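Local coordinates for protein alpha-glucosidase (Bacteroides thetaiotaomicron, PDB 5XFM) that hydrolyses beta-L-arabinopyranosides and alpha-galactosides as a bifunctional, calcium-containing member of glycoside hydrolase family 97, at residues 452-457 with 487-492; 480-485 with 521-526; 171-176 with 434-439; 300-305 with 459-464; 294-299 with 527-532. The protein carries 1 engineered substitution. All blocks are in the same frame, centred on the assembly; numbering follows the deposited sequence.

Interaction 1 of 5, residues 452-457 with 487-492; sequences EAVLAS and MEFGGC. With CA (calcium ion), chain E.
Met487 crosses Val454 at about a right angle, its CG 3.8 Å from Val454 CG1 and its SD facing both valine methyls. Glu488, the centre of an inverse gamma turn, meets the backbone of Glu452 through its own main chain, while its carboxylate leads away to accept from Asn528 N. The 487-492 loop here lies beside the 452-457 loop, which follows strand 448-451 of the family 97 catalytic barrel and carries a calcium ligand. The Glu452 side chain leaves the partner loop, CG anti to the backbone N (chi1 -169°), and chelates calcium through OE1 at 2.7 Å and OE2 at 2.4 Å; Glu174, Glu458 and four waters share the metal, and OE1 also accepts from Gly434 N. Phe489 grips the other end of the loop twice. Its ring has Ser457 N over its centre, 3.8 Å above the plane, with Val454 CG1 at the edge, and its O receives a straight bond from that same Ser457 N (3.1 Å, 172°). At Gly490 the O takes Ser457 OG at 2.6 Å from above the carbonyl plane, and a CB would collide with that hydroxyl. Gly491 sets its CA at the edge of the Phe489 ring.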
# COMPACT_ATOMS: atom_id res chain seq x y z
N GLU A 452 7.34 -1.18 -1.61
CA GLU A 452 7.46 0.02 -2.43
C GLU A 452 6.14 0.19 -3.20
O GLU A 452 5.24 0.87 -2.74
CB GLU A 452 8.68 -0.07 -3.37
CG GLU A 452 9.05 1.23 -4.10
CD GLU A 452 10.22 1.04 -5.05
OE1 GLU A 452 10.37 -0.09 -5.57
OE2 GLU A 452 10.99 2.00 -5.28
N ALA A 453 6.03 -0.48 -4.35
CA ALA A 453 4.81 -0.46 -5.17
C ALA A 453 4.26 0.95 -5.36
O ALA A 453 3.05 1.16 -5.30
CB ALA A 453 3.74 -1.36 -4.55
N VAL A 454 5.15 1.89 -5.63
CA VAL A 454 4.79 3.28 -5.82
C VAL A 454 6.00 3.99 -6.42
O VAL A 454 7.13 3.50 -6.33
CB VAL A 454 4.39 3.97 -4.48
CG1 VAL A 454 5.60 4.12 -3.57
CG2 VAL A 454 3.75 5.32 -4.72
N LEU A 455 5.75 5.13 -7.06
CA LEU A 455 6.81 6.01 -7.49
C LEU A 455 7.41 6.65 -6.24
O LEU A 455 6.89 7.65 -5.73
CB LEU A 455 6.29 7.05 -8.48
CG LEU A 455 6.10 6.44 -9.87
CD1 LEU A 455 5.24 7.29 -10.76
CD2 LEU A 455 7.47 6.24 -10.51
N ALA A 456 8.49 6.07 -5.74
CA ALA A 456 9.09 6.52 -4.49
C ALA A 456 9.95 7.76 -4.68
O ALA A 456 10.11 8.26 -5.80
CB ALA A 456 9.91 5.40 -3.86
N SER A 457 10.49 8.26 -3.58
CA SER A 457 11.29 9.47 -3.56
C SER A 457 12.51 9.41 -4.47
O SER A 457 13.04 10.45 -4.88
CB SER A 457 11.71 9.78 -2.12
OG SER A 457 12.63 8.81 -1.64
N MET A 487 3.52 1.73 2.83
CA MET A 487 4.20 2.30 1.67
C MET A 487 5.58 2.81 2.06
O MET A 487 5.71 3.82 2.75
CB MET A 487 3.36 3.42 1.08
CG MET A 487 3.89 4.02 -0.20
SD MET A 487 2.77 5.30 -0.79
CE MET A 487 2.94 6.53 0.49
N GLU A 488 6.62 2.10 1.62
CA GLU A 488 8.00 2.48 1.94
C GLU A 488 8.47 3.52 0.94
O GLU A 488 9.07 3.19 -0.08
CB GLU A 488 8.92 1.27 1.93
CG GLU A 488 9.58 1.00 3.27
CD GLU A 488 10.82 1.87 3.51
OE1 GLU A 488 11.49 2.26 2.53
OE2 GLU A 488 11.11 2.19 4.68
N PHE A 489 8.18 4.78 1.23
CA PHE A 489 8.32 5.85 0.24
C PHE A 489 9.73 6.46 0.23
O PHE A 489 10.19 6.95 -0.80
CB PHE A 489 7.27 6.93 0.50
CG PHE A 489 7.26 8.03 -0.53
CD1 PHE A 489 6.60 7.86 -1.73
CD2 PHE A 489 7.93 9.22 -0.29
CE1 PHE A 489 6.59 8.87 -2.69
CE2 PHE A 489 7.93 10.23 -1.24
CZ PHE A 489 7.26 10.06 -2.44
N GLY A 490 10.40 6.45 1.38
CA GLY A 490 11.71 7.07 1.49
C GLY A 490 11.64 8.59 1.47
O GLY A 490 12.53 9.27 0.94
N GLY A 491 10.58 9.13 2.06
CA GLY A 491 10.32 10.55 2.05
C GLY A 491 11.11 11.39 3.04
O GLY A 491 12.07 10.93 3.66
N CYS A 492 10.70 12.65 3.15
CA CYS A 492 11.35 13.67 3.98
C CYS A 492 12.74 14.00 3.45
O CYS A 492 13.75 13.57 4.01
CB CYS A 492 11.44 13.26 5.44
SG CYS A 492 11.87 14.66 6.52
CA CA E . 12.17 1.05 -7.17
O HOH W 1 12.63 -1.12 -7.97
O HOH W 2 12.73 1.32 -9.59
O HOH W 3 14.66 1.67 -8.41
O HOH W 4 13.79 0.44 -5.48

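Interaction 2 of 5, residues 480-485 with 521-526; sequences IRNTVG and LLQNPV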
# COMPACT_ATOMS: atom_id res chain seq x y z
N ILE A 480 -5.38 6.50 -1.62
CA ILE A 480 -5.27 5.38 -2.56
C ILE A 480 -4.17 4.36 -2.19
O ILE A 480 -4.43 3.41 -1.46
CB ILE A 480 -5.04 5.89 -4.01
CG1 ILE A 480 -6.11 6.92 -4.38
CG2 ILE A 480 -5.07 4.74 -5.01
CD1 ILE A 480 -5.95 7.52 -5.75
N ARG A 481 -2.95 4.55 -2.67
CA ARG A 481 -1.92 3.52 -2.51
C ARG A 481 -1.69 3.14 -1.05
O ARG A 481 -1.65 1.96 -0.71
CB ARG A 481 -0.60 3.98 -3.14
CG ARG A 481 0.63 3.17 -2.69
CD ARG A 481 0.55 1.68 -3.04
NE ARG A 481 1.74 0.98 -2.57
CZ ARG A 481 1.92 0.54 -1.33
NH1 ARG A 481 0.96 0.68 -0.42
NH2 ARG A 481 3.05 -0.07 -1.00
N ASN A 482 -1.55 4.14 -0.19
CA ASN A 482 -1.13 3.91 1.19
C ASN A 482 -2.29 3.51 2.11
O ASN A 482 -2.07 2.94 3.19
CB ASN A 482 -0.41 5.17 1.69
CG ASN A 482 0.41 4.92 2.95
OD1 ASN A 482 0.63 5.83 3.74
ND2 ASN A 482 0.86 3.68 3.13
N THR A 483 -3.53 3.77 1.69
CA THR A 483 -4.70 3.45 2.51
C THR A 483 -4.92 1.94 2.64
O THR A 483 -5.51 1.47 3.62
CB THR A 483 -6.01 4.11 1.96
OG1 THR A 483 -6.97 4.24 3.01
CG2 THR A 483 -6.63 3.31 0.82
N VAL A 484 -4.48 1.16 1.66
CA VAL A 484 -4.65 -0.29 1.73
C VAL A 484 -3.40 -1.01 2.24
O VAL A 484 -3.41 -2.23 2.37
CB VAL A 484 -5.02 -0.89 0.36
CG1 VAL A 484 -6.31 -0.27 -0.17
CG2 VAL A 484 -3.89 -0.71 -0.62
N GLY A 485 -2.33 -0.27 2.51
CA GLY A 485 -1.12 -0.92 2.98
C GLY A 485 0.12 -0.06 3.15
O GLY A 485 0.20 1.06 2.62
N LEU A 521 1.91 11.95 7.12
CA LEU A 521 0.98 11.60 6.05
C LEU A 521 1.22 10.20 5.49
O LEU A 521 0.27 9.45 5.27
CB LEU A 521 1.08 12.62 4.92
CG LEU A 521 0.58 14.02 5.28
CD1 LEU A 521 0.79 14.99 4.12
CD2 LEU A 521 -0.88 13.98 5.70
N LEU A 522 2.48 9.84 5.25
CA LEU A 522 2.81 8.57 4.61
C LEU A 522 3.29 7.52 5.62
O LEU A 522 4.34 7.68 6.24
CB LEU A 522 3.88 8.79 3.53
CG LEU A 522 3.64 9.96 2.55
CD1 LEU A 522 4.69 10.00 1.45
CD2 LEU A 522 2.24 9.91 1.96
N GLN A 523 2.53 6.43 5.74
CA GLN A 523 2.76 5.42 6.79
C GLN A 523 3.56 4.19 6.32
O GLN A 523 3.29 3.61 5.26
CB GLN A 523 1.40 4.97 7.36
CG GLN A 523 1.46 3.83 8.36
CD GLN A 523 1.34 2.47 7.67
OE1 GLN A 523 0.57 2.32 6.72
NE2 GLN A 523 2.11 1.50 8.14
N ASN A 524 4.56 3.83 7.12
CA ASN A 524 5.30 2.58 6.97
C ASN A 524 6.05 2.29 8.27
O ASN A 524 6.67 3.19 8.84
CB ASN A 524 6.27 2.64 5.78
CG ASN A 524 6.74 1.26 5.33
OD1 ASN A 524 7.74 0.74 5.82
ND2 ASN A 524 6.01 0.67 4.39
N PRO A 525 6.01 1.03 8.75
CA PRO A 525 6.53 0.66 10.07
C PRO A 525 8.03 0.93 10.26
O PRO A 525 8.46 1.41 11.31
CB PRO A 525 6.27 -0.85 10.13
CG PRO A 525 5.30 -1.13 9.05
CD PRO A 525 5.54 -0.13 8.00
N VAL A 526 8.81 0.63 9.23
CA VAL A 526 10.23 0.93 9.22
C VAL A 526 10.50 2.02 8.19
O VAL A 526 10.46 1.77 6.99
CB VAL A 526 11.07 -0.33 8.89
CG1 VAL A 526 12.54 0.03 8.72
CG2 VAL A 526 10.90 -1.38 9.98
O HOH W 5 -1.83 2.86 5.87
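The backbones of Asn482 and Gln523 remain 7.0 Å apart between CA atoms, and a side-chain amide spans the distance, joining two loops of the family 97 catalytic barrel domain. Asn482 OD1 accepts from Gln523 N at 2.8 Å, the bond nearly straight (169°) and lying on a lone pair in the carbonyl plane. Alongside, Asn482 ND2 donates to Gln523 O at 3.2 Å, again on a lone pair. With CG anti to the backbone N (chi1 -163°), the amide is carried across to Gln523, and ND2 also donates to Gly485 O at 2.7 Å, which fixes its rotation from the near side. The Gln523 amide lies only 10° from the plane of this group, and a water lies within donating distance of both Gln523 OE1 and Asn482 O. A leucine at Asn482 would probably leave Gln523 N without its acceptor and Gly485 O with only the weak bond from Arg481. That preceding arginine also bonds to the carbonyls of Glu452 and Ala453. Around this join, Thr483 and Val484 rest on Leu208 of strand 206-212, whereas Leu521, at the end of helix 512-521, packs against strands 567-574 and 577-584; the chain then continues into strand 526-528.

Interaction 3 of 5, residues 171-176 with 434-439; sequences PSYEEE and GCTLPR. With CA (calcium ion), chain E.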
# COMPACT_ATOMS: atom_id res chain seq x y z
N PRO A 171 6.64 -5.26 -14.93
CA PRO A 171 5.94 -4.30 -14.05
C PRO A 171 6.50 -4.20 -12.64
O PRO A 171 7.01 -5.20 -12.11
CB PRO A 171 4.50 -4.85 -14.01
CG PRO A 171 4.40 -5.80 -15.18
CD PRO A 171 5.77 -6.40 -15.27
N SER A 172 6.39 -3.02 -12.04
CA SER A 172 6.91 -2.80 -10.68
C SER A 172 6.02 -1.83 -9.90
O SER A 172 6.45 -1.27 -8.89
CB SER A 172 8.35 -2.29 -10.73
OG SER A 172 8.50 -1.22 -11.66
N TYR A 173 4.80 -1.64 -10.38
CA TYR A 173 3.81 -0.79 -9.72
C TYR A 173 4.38 0.60 -9.50
O TYR A 173 4.25 1.19 -8.42
CB TYR A 173 3.35 -1.43 -8.40
CG TYR A 173 2.38 -2.56 -8.62
CD1 TYR A 173 2.71 -3.65 -9.42
CD2 TYR A 173 1.12 -2.55 -8.02
CE1 TYR A 173 1.83 -4.68 -9.63
CE2 TYR A 173 0.22 -3.59 -8.22
CZ TYR A 173 0.59 -4.65 -9.03
OH TYR A 173 -0.29 -5.69 -9.25
N GLU A 174 5.02 1.13 -10.53
CA GLU A 174 5.65 2.44 -10.46
C GLU A 174 5.16 3.34 -11.59
O GLU A 174 5.94 3.78 -12.42
CB GLU A 174 7.18 2.29 -10.49
CG GLU A 174 7.77 1.98 -9.11
CD GLU A 174 9.18 1.39 -9.17
OE1 GLU A 174 9.66 1.04 -10.27
OE2 GLU A 174 9.84 1.32 -8.11
N GLU A 175 3.86 3.64 -11.60
CA GLU A 175 3.29 4.46 -12.66
C GLU A 175 2.55 5.67 -12.11
O GLU A 175 2.30 5.78 -10.91
CB GLU A 175 2.37 3.62 -13.54
CG GLU A 175 3.04 2.35 -14.08
CD GLU A 175 4.18 2.63 -15.04
OE1 GLU A 175 4.13 3.63 -15.79
OE2 GLU A 175 5.16 1.84 -15.04
N GLU A 176 2.20 6.59 -13.00
CA GLU A 176 1.63 7.87 -12.59
C GLU A 176 0.12 7.85 -12.68
O GLU A 176 -0.46 7.08 -13.44
CB GLU A 176 2.18 9.00 -13.46
CG GLU A 176 3.65 9.27 -13.25
CD GLU A 176 4.17 10.34 -14.18
OE1 GLU A 176 4.10 11.53 -13.80
OE2 GLU A 176 4.63 10.00 -15.28
N GLY A 434 10.53 -2.82 -5.88
CA GLY A 434 10.40 -3.25 -7.26
C GLY A 434 9.36 -4.33 -7.34
O GLY A 434 9.57 -5.37 -7.97
N CYS A 435 8.23 -4.07 -6.70
CA CYS A 435 7.33 -5.13 -6.26
C CYS A 435 5.87 -4.82 -6.50
O CYS A 435 5.51 -3.73 -6.97
CB CYS A 435 7.54 -5.38 -4.76
SG CYS A 435 7.18 -3.93 -3.72
N THR A 436 5.03 -5.79 -6.18
CA THR A 436 3.60 -5.63 -6.33
C THR A 436 2.99 -5.03 -5.08
O THR A 436 3.64 -4.95 -4.03
CB THR A 436 2.93 -6.96 -6.63
OG1 THR A 436 1.56 -6.75 -7.01
CG2 THR A 436 3.01 -7.90 -5.42
N LEU A 437 1.73 -4.60 -5.20
CA LEU A 437 0.98 -4.05 -4.09
C LEU A 437 0.84 -5.09 -2.99
O LEU A 437 0.60 -6.26 -3.28
CB LEU A 437 -0.41 -3.60 -4.56
CG LEU A 437 -1.34 -2.95 -3.54
CD1 LEU A 437 -0.92 -1.51 -3.36
CD2 LEU A 437 -2.82 -3.04 -3.95
N PRO A 438 1.00 -4.67 -1.72
CA PRO A 438 0.75 -5.58 -0.59
C PRO A 438 -0.75 -5.83 -0.45
O PRO A 438 -1.55 -4.90 -0.63
CB PRO A 438 1.30 -4.81 0.61
CG PRO A 438 1.15 -3.38 0.22
CD PRO A 438 1.43 -3.34 -1.26
N ARG A 439 -1.14 -7.06 -0.17
CA ARG A 439 -2.56 -7.38 -0.14
C ARG A 439 -2.96 -7.93 1.23
O ARG A 439 -3.22 -9.13 1.38
CB ARG A 439 -2.88 -8.36 -1.27
CG ARG A 439 -3.09 -7.66 -2.62
CD ARG A 439 -2.41 -8.45 -3.73
NE ARG A 439 -2.74 -8.01 -5.09
CZ ARG A 439 -1.89 -7.40 -5.91
NH1 ARG A 439 -0.66 -7.12 -5.51
NH2 ARG A 439 -2.28 -7.06 -7.13
CA CA E . 12.17 1.05 -7.17
O HOH W 6 7.52 -6.44 -9.39
O HOH W 7 8.13 -1.09 -6.65
O HOH W 2 12.73 1.32 -9.59
O HOH W 1 12.63 -1.12 -7.97
O HOH W 3 14.66 1.67 -8.41
O HOH W 4 13.79 0.44 -5.48
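This is a buried interdomain contact: a loop of the N-terminal domain, between strands 153-156 and 178-182, lies on the loop that follows strand 429-432 of the catalytic barrel. Tyr173 carries most of it. Its ring is laid over the main chain at Thr436, whose CA makes a CH-pi contact 3.9 Å from the ring centroid, while Leu437 N sits over the same face nearer the rim. The Leu437 side chain crosses the tyrosine at about a right angle, its CB 3.7 Å from Tyr173 CE2. Arg439 NH2 donates to Tyr173 OH at 3.2 Å almost in line (175°), the oxygen lying in the guanidinium plane, which is turned 75° from the ring. The hydroxyl is also bonded to Asp408, which holds Thr436 OG1 through its other oxygen. Arg439 NH1 donates to Thr436 OG1 (2.7 Å), and NE forms a salt bridge with Glu211. Waters mediate between the backbones: one lies within donating distance of the carbonyls of Pro171 and Gly434, another accepts from Cys435 N close to Ser172 O. Glu174 extends from the loop to calcium, OE2 binding at 2.5 Å, while its OE1 is met from above the carboxylate plane by Ser172 OG at 2.9 Å. Because Glu452 and Glu458 from the barrel bind the same ion, calcium probably offsets the repulsion among carboxylates from two domains and helps hold this loop against the barrel.

Interaction 4 of 5, residues 300-305 with 459-464; sequences SWILWQ and NMVFNQ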
# COMPACT_ATOMS: atom_id res chain seq x y z
N SER A 300 21.97 5.90 2.89
CA SER A 300 22.94 6.66 2.11
C SER A 300 22.60 6.74 0.62
O SER A 300 22.79 7.78 -0.01
CB SER A 300 24.35 6.08 2.31
OG SER A 300 24.58 4.91 1.55
N TRP A 301 22.10 5.65 0.05
CA TRP A 301 21.93 5.57 -1.40
C TRP A 301 20.92 6.57 -1.98
O TRP A 301 21.06 6.96 -3.12
CB TRP A 301 21.51 4.15 -1.81
CG TRP A 301 21.29 4.03 -3.29
CD1 TRP A 301 22.22 3.70 -4.23
CD2 TRP A 301 20.07 4.26 -3.99
NE1 TRP A 301 21.65 3.70 -5.49
CE2 TRP A 301 20.33 4.05 -5.36
CE3 TRP A 301 18.78 4.63 -3.60
CZ2 TRP A 301 19.34 4.19 -6.34
CZ3 TRP A 301 17.80 4.77 -4.57
CH2 TRP A 301 18.09 4.55 -5.92
N ILE A 302 19.89 6.94 -1.24
CA ILE A 302 18.87 7.81 -1.83
C ILE A 302 19.47 9.14 -2.33
O ILE A 302 19.24 9.55 -3.47
CB ILE A 302 17.68 8.07 -0.86
CG1 ILE A 302 16.67 9.02 -1.50
CG2 ILE A 302 18.15 8.60 0.49
CD1 ILE A 302 16.11 8.51 -2.80
N LEU A 303 20.29 9.79 -1.51
CA LEU A 303 20.88 11.07 -1.88
C LEU A 303 22.33 10.99 -2.35
O LEU A 303 22.79 11.85 -3.10
CB LEU A 303 20.78 12.04 -0.70
CG LEU A 303 19.41 12.70 -0.53
CD1 LEU A 303 19.39 13.58 0.70
CD2 LEU A 303 19.08 13.50 -1.77
N TRP A 304 23.07 9.98 -1.89
CA TRP A 304 24.48 9.85 -2.24
C TRP A 304 24.72 8.76 -3.29
O TRP A 304 25.82 8.62 -3.82
CB TRP A 304 25.31 9.59 -0.98
CG TRP A 304 25.34 10.75 -0.02
CD1 TRP A 304 24.56 11.87 -0.06
CD2 TRP A 304 26.20 10.90 1.13
NE1 TRP A 304 24.88 12.71 0.99
CE2 TRP A 304 25.88 12.13 1.73
CE3 TRP A 304 27.20 10.10 1.69
CZ2 TRP A 304 26.53 12.59 2.87
CZ3 TRP A 304 27.84 10.56 2.83
CH2 TRP A 304 27.51 11.80 3.41
N GLN A 305 23.68 7.98 -3.56
CA GLN A 305 23.65 6.99 -4.64
C GLN A 305 24.77 5.94 -4.58
O GLN A 305 25.32 5.68 -3.51
CB GLN A 305 23.68 7.70 -6.00
CG GLN A 305 22.47 8.62 -6.22
CD GLN A 305 21.18 7.86 -6.45
OE1 GLN A 305 21.11 6.99 -7.32
NE2 GLN A 305 20.15 8.18 -5.67
N ASN A 459 12.59 8.71 -7.46
CA ASN A 459 12.26 9.31 -8.74
C ASN A 459 12.49 10.82 -8.69
O ASN A 459 12.90 11.42 -9.69
CB ASN A 459 10.82 8.97 -9.12
CG ASN A 459 10.61 7.48 -9.35
OD1 ASN A 459 9.95 6.80 -8.56
ND2 ASN A 459 11.18 6.96 -10.43
N MET A 460 12.27 11.43 -7.53
CA MET A 460 12.54 12.85 -7.38
C MET A 460 14.04 13.11 -7.54
O MET A 460 14.44 14.15 -8.05
CB MET A 460 12.05 13.37 -6.03
CG MET A 460 10.54 13.34 -5.85
SD MET A 460 10.07 13.83 -4.18
CE MET A 460 10.99 15.36 -4.02
N VAL A 461 14.87 12.16 -7.11
CA VAL A 461 16.31 12.29 -7.32
C VAL A 461 16.60 12.13 -8.81
O VAL A 461 17.47 12.82 -9.36
CB VAL A 461 17.12 11.26 -6.51
CG1 VAL A 461 18.62 11.54 -6.66
CG2 VAL A 461 16.73 11.31 -5.05
N PHE A 462 15.86 11.24 -9.46
CA PHE A 462 16.15 10.92 -10.86
C PHE A 462 15.71 12.02 -11.82
O PHE A 462 16.40 12.30 -12.80
CB PHE A 462 15.48 9.61 -11.26
CG PHE A 462 15.94 8.42 -10.48
CD1 PHE A 462 17.21 8.38 -9.92
CD2 PHE A 462 15.11 7.32 -10.32
CE1 PHE A 462 17.64 7.28 -9.20
CE2 PHE A 462 15.53 6.21 -9.60
CZ PHE A 462 16.80 6.19 -9.04
N ASN A 463 14.57 12.64 -11.54
CA ASN A 463 13.90 13.47 -12.53
C ASN A 463 13.16 14.64 -11.90
O ASN A 463 12.36 14.46 -10.97
CB ASN A 463 12.95 12.60 -13.36
CG ASN A 463 12.30 13.34 -14.53
OD1 ASN A 463 12.18 14.56 -14.55
ND2 ASN A 463 11.85 12.57 -15.52
N GLN A 464 13.41 15.84 -12.42
CA GLN A 464 12.80 17.08 -11.94
C GLN A 464 11.28 17.04 -12.02
O GLN A 464 10.59 17.68 -11.22
CB GLN A 464 13.32 18.27 -12.77
CG GLN A 464 12.81 19.62 -12.28
CD GLN A 464 13.27 19.92 -10.87
OE1 GLN A 464 14.42 19.65 -10.51
NE2 GLN A 464 12.38 20.48 -10.07
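Val461 pushes its CG2 methyl against Ile302, 3.4 Å from Ile302 O and 3.6 Å from Ile302 CD1. The side chains of Gln305 and Val461 approach from opposite directions, Gln305 NE2 coming to 3.8 Å from Val461 CG1. Beside this pair Phe462 CZ touches Trp301 CH2 (3.8 Å), the two aromatic side chains crossing at about a right angle. Gln305 OE1 comes to the edge of the Phe462 ring, in its plane, the amide turned 80° from that ring. The amide is held within its own segment: NE2 donates to Ile302 O at 2.7 Å from above the carbonyl plane, and OE1 rests 3.2 Å above the Trp301 ring plane, toward the rim. A bend at chi2 (-71°) folds the Gln305 chain back to reach both. Putting an alanine at Gln305 would probably open a gap beside Val461 CG1 and the Phe462 edge and deprive Ile302 O of its side-chain donor. Asp306 steadies Trp301 by bonding its NE1. Farther out, helix 300-304, which follows barrel strand 295-299, packs on helix 458-462, whose Glu458 binds calcium; Leu498 of strand 497-498 touches both Leu303 and Val461, while Trp304 meets Tyr317 of helix 311-324 edge-to-face.

Interaction 5 of 5, residues 294-299 with 527-532; sequences FGRGTW and QNFALA
Gln527 pairs with the strand at Arg296 in a parallel bridge: its N donates to Gly295 O at 2.9 Å and its O accepts from Gly297 N at 2.7 Å. The same Gln527 O receives a CA-H...O contact from Arg296 CA (3.4 Å). Beyond this bridge water takes over. One molecule lies within donating distance of Gly297 O and, more weakly, of Phe529 O; a second joins Trp299 O to Leu531 O; a third accepts from Trp299 N at 2.6 Å and lies within donating distance of the Phe529 and Leu531 carbonyls. Asn528 N bonds to Glu488, but its OD1, 3.6 Å from Gly297 CA, is buried with no partner in the model, and a CB on Gly297 would clash with it. The Trp299 side chain brings CE3 to 3.5 Å from Asn528 O, while its NE1 bonds to Asp332. Arg296 sets CG at the edge of the Phe529 ring and sends NE to a salt bridge with Glu327. Strand 526-528, the last of the parallel barrel strands, thus lies beside the first, 295-299, whose other side pairs with strand 328-331; helix 300-304 follows directly and packs Ile302 on Ala530.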
# COMPACT_ATOMS: atom_id res chain seq x y z
N PHE A 294 10.33 -1.95 15.34
CA PHE A 294 10.20 -1.04 14.21
C PHE A 294 10.85 0.30 14.53
O PHE A 294 11.27 0.54 15.66
CB PHE A 294 8.72 -0.85 13.85
CG PHE A 294 7.93 -2.13 13.87
CD1 PHE A 294 8.32 -3.22 13.10
CD2 PHE A 294 6.79 -2.24 14.65
CE1 PHE A 294 7.60 -4.39 13.12
CE2 PHE A 294 6.06 -3.42 14.67
CZ PHE A 294 6.47 -4.49 13.90
N GLY A 295 10.93 1.17 13.53
CA GLY A 295 11.49 2.49 13.74
C GLY A 295 12.04 3.20 12.51
O GLY A 295 11.45 3.16 11.43
N ARG A 296 13.21 3.79 12.68
CA ARG A 296 13.74 4.76 11.74
C ARG A 296 15.11 4.32 11.25
O ARG A 296 15.90 3.76 12.01
CB ARG A 296 13.86 6.15 12.37
CG ARG A 296 12.55 6.85 12.66
CD ARG A 296 11.95 6.40 13.97
NE ARG A 296 12.91 6.48 15.07
CZ ARG A 296 13.12 7.56 15.81
NH1 ARG A 296 12.44 8.68 15.57
NH2 ARG A 296 14.01 7.53 16.79
N GLY A 297 15.38 4.56 9.98
CA GLY A 297 16.66 4.22 9.40
C GLY A 297 17.31 5.38 8.67
O GLY A 297 16.63 6.30 8.21
N THR A 298 18.63 5.37 8.62
CA THR A 298 19.35 6.25 7.72
C THR A 298 19.70 5.47 6.46
O THR A 298 19.83 4.25 6.48
CB THR A 298 20.62 6.84 8.36
OG1 THR A 298 21.45 5.77 8.83
CG2 THR A 298 20.25 7.74 9.53
N TRP A 299 19.88 6.19 5.36
CA TRP A 299 19.87 5.55 4.05
C TRP A 299 20.74 6.36 3.10
O TRP A 299 20.31 7.40 2.61
CB TRP A 299 18.43 5.44 3.54
CG TRP A 299 18.26 4.75 2.23
CD1 TRP A 299 19.07 3.78 1.69
CD2 TRP A 299 17.19 4.93 1.30
NE1 TRP A 299 18.57 3.37 0.47
CE2 TRP A 299 17.42 4.07 0.21
CE3 TRP A 299 16.06 5.76 1.28
CZ2 TRP A 299 16.55 3.99 -0.88
CZ3 TRP A 299 15.21 5.70 0.18
CH2 TRP A 299 15.46 4.82 -0.88
N GLN A 527 10.73 3.24 8.66
CA GLN A 527 10.94 4.37 7.75
C GLN A 527 12.42 4.62 7.51
O GLN A 527 13.16 4.98 8.42
CB GLN A 527 10.29 5.64 8.30
CG GLN A 527 8.77 5.63 8.41
CD GLN A 527 8.05 5.86 7.09
OE1 GLN A 527 8.53 5.49 6.02
NE2 GLN A 527 6.89 6.50 7.16
N ASN A 528 12.83 4.46 6.26
CA ASN A 528 14.15 4.89 5.82
C ASN A 528 14.01 6.24 5.13
O ASN A 528 13.79 6.31 3.92
CB ASN A 528 14.80 3.85 4.90
CG ASN A 528 14.89 2.47 5.54
OD1 ASN A 528 15.57 2.28 6.55
ND2 ASN A 528 14.20 1.50 4.95
N PHE A 529 14.06 7.30 5.93
CA PHE A 529 13.91 8.67 5.43
C PHE A 529 15.11 9.10 4.60
O PHE A 529 16.20 8.54 4.72
CB PHE A 529 13.70 9.65 6.58
CG PHE A 529 12.43 9.43 7.34
CD1 PHE A 529 12.45 9.09 8.68
CD2 PHE A 529 11.20 9.55 6.70
CE1 PHE A 529 11.28 8.88 9.38
CE2 PHE A 529 10.03 9.34 7.39
CZ PHE A 529 10.07 9.01 8.73
N ALA A 530 14.90 10.09 3.75
CA ALA A 530 15.96 10.57 2.87
C ALA A 530 16.80 11.68 3.50
O ALA A 530 17.16 12.65 2.83
CB ALA A 530 15.36 11.04 1.56
N LEU A 531 17.12 11.54 4.78
CA LEU A 531 18.01 12.49 5.44
C LEU A 531 19.46 12.21 5.06
O LEU A 531 19.79 11.15 4.53
CB LEU A 531 17.83 12.43 6.96
CG LEU A 531 16.46 12.82 7.50
CD1 LEU A 531 16.44 12.73 9.01
CD2 LEU A 531 16.08 14.20 7.03
N ALA A 532 20.34 13.17 5.33
CA ALA A 532 21.77 13.00 5.12
C ALA A 532 22.54 13.74 6.23
O ALA A 532 22.02 14.68 6.82
CB ALA A 532 22.17 13.50 3.76
O HOH W 8 17.10 9.11 7.88
O HOH W 9 20.63 10.20 2.06
O HOH W 10 18.91 8.58 5.56

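From the N terminus, the 171-176 loop waits 258 residues for its partner 434-439, so interaction 3 closes the longest loop and ties the N-terminal domain to the barrel. Strand 295-299 then opens interaction 5, whose loop runs to 527-532, joins first and last barrel strands, and encloses interactions 1, 2 and 4. Helix 300-304, next in the chain, opens interaction 4. Interactions 3 and 5 cross, as do 3 and 4, 1 and 4, and 1 and 2. Interaction 3 ends before interaction 1 begins, yet both reach the same calcium. Interaction 1 also touches interactions 2, 4 and 5, joining loops of the barrel domain to one another, while interaction 2 reaches toward the C-terminal sheet.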